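Local coordinates for probable primosomal replication protein n (Ralstonia solanacearum, PDB 4FDB), which probably binds single-stranded DNA as a homodimer and helps PriA and DnaT assemble the primosome that restarts stalled replication forks, at residues V27-S32 against S60-I65. The protein carries 3 engineered substitutions. Residues are numbered along the deposited sequence; the frame is centred on the assembly and turned at random.
Sequences VNCLLS and SVLDRI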
ATOM      1  N   VAL A  27     -13.171   8.324   9.993  1.00 15.02           N
ATOM      2  CA  VAL A  27     -13.257   9.267   8.878  1.00 16.70           C
ATOM      3  C   VAL A  27     -12.608   8.635   7.654  1.00 15.71           C
ATOM      4  O   VAL A  27     -11.411   8.368   7.650  1.00 16.53           O
ATOM      5  CB  VAL A  27     -12.603  10.633   9.212  1.00 17.74           C
ATOM      6  CG1 VAL A  27     -12.459  11.495   7.957  1.00 15.39           C
ATOM      7  CG2 VAL A  27     -13.429  11.376  10.264  1.00 17.13           C
ATOM      8  N   ASN A  28     -13.421   8.363   6.638  1.00 13.68           N
ATOM      9  CA  ASN A  28     -12.927   7.910   5.347  1.00 15.28           C
ATOM     10  C   ASN A  28     -12.465   9.093   4.521  1.00 16.60           C
ATOM     11  O   ASN A  28     -13.089  10.145   4.536  1.00 15.73           O
ATOM     12  CB  ASN A  28     -14.028   7.178   4.594  1.00 19.64           C
ATOM     13  CG  ASN A  28     -14.299   5.806   5.167  1.00 22.91           C
ATOM     14  OD1 ASN A  28     -15.128   5.649   6.057  1.00 25.82           O
ATOM     15  ND2 ASN A  28     -13.595   4.804   4.656  1.00 25.42           N
ATOM     16  N   CYS A  29     -11.375   8.919   3.792  1.00 16.10           N
ATOM     17  CA  CYS A  29     -10.905  10.008   2.948  1.00 15.53           C
ATOM     18  C   CYS A  29     -10.245   9.475   1.692  1.00 16.14           C
ATOM     19  O   CYS A  29     -10.083   8.264   1.522  1.00 16.60           O
ATOM     20  CB  CYS A  29      -9.963  10.921   3.728  1.00 16.46           C
ATOM     21  SG  CYS A  29      -8.503  10.117   4.362  1.00 23.02           S
ATOM     22  N   LEU A  30      -9.924  10.391   0.786  1.00 15.42           N
ATOM     23  CA  LEU A  30      -9.218  10.054  -0.436  1.00 12.87           C
ATOM     24  C   LEU A  30      -7.935  10.863  -0.426  1.00 15.06           C
ATOM     25  O   LEU A  30      -7.963  12.089  -0.196  1.00 13.40           O
ATOM     26  CB  LEU A  30     -10.061  10.467  -1.647  1.00 13.07           C
ATOM     27  CG  LEU A  30      -9.501  10.154  -3.040  1.00 16.12           C
ATOM     28  CD1 LEU A  30      -9.406   8.648  -3.251  1.00 16.99           C
ATOM     29  CD2 LEU A  30     -10.370  10.789  -4.110  1.00 20.34           C
ATOM     30  N   LEU A  31      -6.824  10.186  -0.679  1.00 11.52           N
ATOM     31  CA  LEU A  31      -5.510  10.827  -0.762  1.00 16.26           C
ATOM     32  C   LEU A  31      -4.993  10.749  -2.183  1.00 16.32           C
ATOM     33  O   LEU A  31      -5.292   9.812  -2.903  1.00 15.99           O
ATOM     34  CB  LEU A  31      -4.518  10.111   0.154  1.00 15.63           C
ATOM     35  CG  LEU A  31      -4.930  10.075   1.621  1.00 14.45           C
ATOM     36  CD1 LEU A  31      -3.928   9.250   2.406  1.00 18.17           C
ATOM     37  CD2 LEU A  31      -5.014  11.489   2.183  1.00 15.35           C
ATOM     38  N   SER A  32      -4.205  11.736  -2.588  1.00 13.78           N
ATOM     39  CA  SER A  32      -3.650  11.752  -3.931  1.00 13.61           C
ATOM     40  C   SER A  32      -2.157  11.822  -3.794  1.00 14.26           C
ATOM     41  O   SER A  32      -1.635  12.759  -3.178  1.00 13.96           O
ATOM     42  CB  SER A  32      -4.117  13.008  -4.676  1.00 16.62           C
ATOM     43  OG  SER A  32      -3.456  13.129  -5.925  1.00 19.77           O
ATOM     44  N   SER A  60     -10.587  11.976  14.604  1.00 17.65           N
ATOM     45  CA  SER A  60     -10.689  13.353  15.092  1.00 18.72           C
ATOM     46  C   SER A  60      -9.668  14.258  14.404  1.00 23.48           C
ATOM     47  O   SER A  60      -9.969  15.403  14.040  1.00 21.73           O
ATOM     48  CB  SER A  60     -10.465  13.394  16.597  1.00 24.13           C
ATOM     49  OG  SER A  60     -11.469  12.661  17.282  1.00 24.96           O
ATOM     50  N   VAL A  61      -8.457  13.742  14.236  1.00 22.27           N
ATOM     51  CA  VAL A  61      -7.396  14.501  13.590  1.00 22.10           C
ATOM     52  C   VAL A  61      -7.746  14.809  12.136  1.00 19.41           C
ATOM     53  O   VAL A  61      -7.623  15.950  11.697  1.00 23.62           O
ATOM     54  CB  VAL A  61      -6.047  13.759  13.649  1.00 24.12           C
ATOM     55  CG1 VAL A  61      -5.017  14.450  12.743  1.00 25.08           C
ATOM     56  CG2 VAL A  61      -5.544  13.678  15.092  1.00 22.30           C
ATOM     57  N   LEU A  62      -8.196  13.802  11.398  1.00 16.42           N
ATOM     58  CA  LEU A  62      -8.531  13.988   9.984  1.00 17.04           C
ATOM     59  C   LEU A  62      -9.711  14.924   9.821  1.00 21.66           C
ATOM     60  O   LEU A  62      -9.773  15.701   8.864  1.00 21.59           O
ATOM     61  CB  LEU A  62      -8.864  12.650   9.319  1.00 16.63           C
ATOM     62  CG  LEU A  62      -7.704  11.740   8.942  1.00 23.57           C
ATOM     63  CD1 LEU A  62      -8.254  10.402   8.473  1.00 23.18           C
ATOM     64  CD2 LEU A  62      -6.865  12.402   7.858  1.00 24.07           C
ATOM     65  N   ASP A  63     -10.635  14.869  10.776  1.00 18.96           N
ATOM     66  CA  ASP A  63     -11.858  15.656  10.714  1.00 19.67           C
ATOM     67  C   ASP A  63     -11.605  17.164  10.777  1.00 24.03           C
ATOM     68  O   ASP A  63     -12.496  17.958  10.470  1.00 23.82           O
ATOM     69  CB  ASP A  63     -12.811  15.237  11.841  1.00 22.94           C
ATOM     70  CG  ASP A  63     -14.242  15.689  11.600  1.00 28.81           C
ATOM     71  OD1 ASP A  63     -14.776  15.453  10.493  1.00 27.92           O
ATOM     72  OD2 ASP A  63     -14.835  16.291  12.518  1.00 26.99           O
ATOM     73  N   ARG A  64     -10.402  17.560  11.182  1.00 18.24           N
ATOM     74  CA  ARG A  64     -10.066  18.977  11.299  0.50 20.22           C
ATOM     75  C   ARG A  64      -9.064  19.446  10.246  1.00 20.06           C
ATOM     76  O   ARG A  64      -8.631  20.597  10.261  1.00 22.96           O
ATOM     77  CB  ARG A  64      -9.531  19.303  12.697  0.50 25.24           C
ATOM     78  CG  ARG A  64      -8.208  18.638  13.033  0.50 27.96           C
ATOM     79  CD  ARG A  64      -7.350  19.500  13.948  0.50 34.10           C
ATOM     80  NE  ARG A  64      -6.345  18.714  14.664  0.50 38.76           N
ATOM     81  CZ  ARG A  64      -5.187  18.315  14.146  0.50 34.91           C
ATOM     82  NH1 ARG A  64      -4.875  18.618  12.894  0.50 32.99           N
ATOM     83  NH2 ARG A  64      -4.341  17.608  14.882  0.50 31.12           N
ATOM     84  N   ILE A  65      -8.705  18.567   9.326  1.00 17.64           N
ATOM     85  CA  ILE A  65      -7.721  18.921   8.302  1.00 20.17           C
ATOM     86  C   ILE A  65      -8.388  19.403   7.009  1.00 19.70           C
ATOM     87  O   ILE A  65      -9.303  18.758   6.509  1.00 19.50           O
ATOM     88  CB  ILE A  65      -6.807  17.726   8.007  1.00 23.08           C
ATOM     89  CG1 ILE A  65      -5.947  17.421   9.240  1.00 22.80           C
ATOM     90  CG2 ILE A  65      -5.925  18.008   6.798  1.00 23.15           C
ATOM     91  CD1 ILE A  65      -5.116  16.178   9.097  1.00 25.02           C
TER
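Leu62, of the short helix 57-62, inserts its side chain against Val27 and Cys29 of strand 25-37, packing the helix that follows the third strand against the second strand of an OB fold, the fold of the single-strand binding protein family. Val27 and Cys29, two apart on the strand, both direct their CB atoms toward the helix, whereas Asn28 between them turns away. The Val27 and Leu62 side chains meet at a slant: CG1 of Val27 comes to the base of the leucine, 4.0 Å from Leu62 CB. Leu62 CG lies anti to its own carbonyl carbon (chi1 -78°), and the extended chain beyond it (chi2 173°) carries CD1 across toward the strand. There CD1 lies beyond the Val27 carbonyl oxygen, off the C=O line, 3.8 Å from Val27 O, and touches the sulfur, 4.1 Å from Cys29 SG. The second valine branch faces Asp63 at the margin, with Val27 CG2 4.2 Å from Asp63 CB, so the aspartate contributes its methylene here. No hydrogen bond links the segments, which bury 189 Å²; Leu94 of strand 87-96 also touches Leu62. Leu62 to Ile65 form a type I turn, with Ile65 N bonding Leu62 O at 3.1 Å.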